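Local coordinates for protein (CD58) (Homo sapiens, PDB 1CCZ) that binds the lymphocyte receptor CD2 through its N-terminal immunoglobulin-like domain, probably serving as a cell-surface adhesion ligand, at residues A36-N40 / S41-A45. Sequence-based numbering, arbitrary orientation.
Sequences AELEN and SEFRA
R44 NH1 is gripped by two partners: E37, with OE2 2.8 Å from NH1, and a water 3.1 Å from the same NH1. The carboxylate oxygen lies within the guanidinium plane and is met nearly along its own C-O axis, yet the two flat groups stand almost perpendicular, 87° apart. Neighbours across the strand pair, the two chains lie side by side and point the same way, each with CG wedged between backbone N and carbonyl carbon (chi1 74° in E37, 87° in R44); R44 then bends at chi3 to bring NH1 round to OE2. Its other amino group, NH2, reaches E42 OE1 at 3.0 Å, this time from above the carboxylate plane. The water completes the net, donating to E39 O and E42 OE1 and accepting from NH1 and from N40 ND2.

Beneath this polar cover the backbones form a tight antiparallel hairpin, C'-C'' of a V-type immunoglobulin domain. E37 and R44 make one hydrogen-bonded pair, and E39 and E42 make the next, with E39 N to E42 O at 2.9 Å. A type I' turn from E39 to E42 closes it, N40 and S41 both taking positive phi. E42 N returns the bond to E39 O, the oxygen that also accepts from the water.

The opposite face is apolar. L38 CD2 meets the edge of the F43 ring and lies 3.8 Å from F43 CB, while A36 CB sits 4.1 Å from F43 CE1. L55 and V53 of strand 53-55 pack against this face.

E37 has a second cationic partner, K34, at OE1, and two cations probably keep its carboxylate ionised. E37-R44 and the water link outermost strand 42-45 to strand 33-39, while E42 holds R44 from its own strand.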
# COMPACT_ATOMS: atom_id res chain seq x y z
N ALA A 36 0.56 -22.16 -1.28
CA ALA A 36 1.54 -22.94 -0.55
C ALA A 36 0.79 -23.80 0.44
O ALA A 36 -0.36 -23.51 0.77
CB ALA A 36 2.47 -22.01 0.21
N GLU A 37 1.46 -24.84 0.94
CA GLU A 37 0.83 -25.75 1.89
C GLU A 37 1.83 -26.49 2.76
O GLU A 37 3.01 -26.59 2.43
CB GLU A 37 -0.01 -26.77 1.13
CG GLU A 37 0.82 -27.81 0.44
CD GLU A 37 0.06 -28.65 -0.56
OE1 GLU A 37 -1.06 -28.28 -0.96
OE2 GLU A 37 0.59 -29.69 -0.96
N LEU A 38 1.35 -26.96 3.91
CA LEU A 38 2.09 -27.82 4.84
C LEU A 38 1.11 -28.99 4.84
O LEU A 38 0.04 -28.93 5.45
CB LEU A 38 2.18 -27.21 6.24
CG LEU A 38 3.23 -26.11 6.41
CD1 LEU A 38 3.20 -25.59 7.83
CD2 LEU A 38 4.62 -26.66 6.06
N GLU A 39 1.46 -30.04 4.10
CA GLU A 39 0.61 -31.21 3.95
C GLU A 39 1.39 -32.52 4.15
O GLU A 39 2.40 -32.74 3.50
CB GLU A 39 0.01 -31.19 2.54
CG GLU A 39 -1.04 -32.26 2.28
CD GLU A 39 -1.65 -32.15 0.91
OE1 GLU A 39 -2.54 -31.29 0.73
OE2 GLU A 39 -1.24 -32.90 0.01
N ASN A 40 0.90 -33.38 5.05
CA ASN A 40 1.55 -34.65 5.30
C ASN A 40 3.00 -34.39 5.65
O ASN A 40 3.89 -35.10 5.15
CB ASN A 40 1.52 -35.53 4.04
CG ASN A 40 0.12 -35.85 3.59
OD1 ASN A 40 -0.72 -36.27 4.39
ND2 ASN A 40 -0.14 -35.67 2.28
N SER A 41 3.25 -33.36 6.46
CA SER A 41 4.61 -33.02 6.89
C SER A 41 5.57 -32.52 5.84
O SER A 41 6.79 -32.50 6.05
CB SER A 41 5.24 -34.22 7.58
OG SER A 41 4.51 -34.54 8.75
N GLU A 42 5.05 -32.14 4.69
CA GLU A 42 5.89 -31.64 3.63
C GLU A 42 5.45 -30.25 3.24
O GLU A 42 4.26 -29.94 3.26
CB GLU A 42 5.80 -32.54 2.42
CG GLU A 42 6.05 -33.98 2.71
CD GLU A 42 6.08 -34.77 1.45
OE1 GLU A 42 5.04 -34.84 0.77
OE2 GLU A 42 7.16 -35.30 1.11
N PHE A 43 6.40 -29.42 2.87
CA PHE A 43 6.07 -28.08 2.44
C PHE A 43 6.23 -27.96 0.94
O PHE A 43 7.12 -28.55 0.34
CB PHE A 43 6.98 -27.05 3.10
CG PHE A 43 6.93 -25.73 2.42
CD1 PHE A 43 5.91 -24.82 2.71
CD2 PHE A 43 7.86 -25.39 1.44
CE1 PHE A 43 5.83 -23.61 2.03
CE2 PHE A 43 7.78 -24.17 0.75
CZ PHE A 43 6.76 -23.28 1.05
N ARG A 44 5.33 -27.20 0.32
CA ARG A 44 5.47 -26.95 -1.09
C ARG A 44 4.70 -25.71 -1.48
O ARG A 44 3.67 -25.39 -0.88
CB ARG A 44 5.07 -28.19 -1.92
CG ARG A 44 3.63 -28.33 -2.26
CD ARG A 44 3.37 -29.66 -2.98
NE ARG A 44 4.23 -30.74 -2.51
CZ ARG A 44 3.90 -31.62 -1.56
NH1 ARG A 44 2.71 -31.56 -0.96
NH2 ARG A 44 4.75 -32.58 -1.21
N ALA A 45 5.26 -24.96 -2.42
CA ALA A 45 4.65 -23.73 -2.91
C ALA A 45 4.29 -23.99 -4.38
O ALA A 45 4.80 -24.91 -4.99
CB ALA A 45 5.61 -22.56 -2.77
O HOH W 1 2.07 -33.98 0.82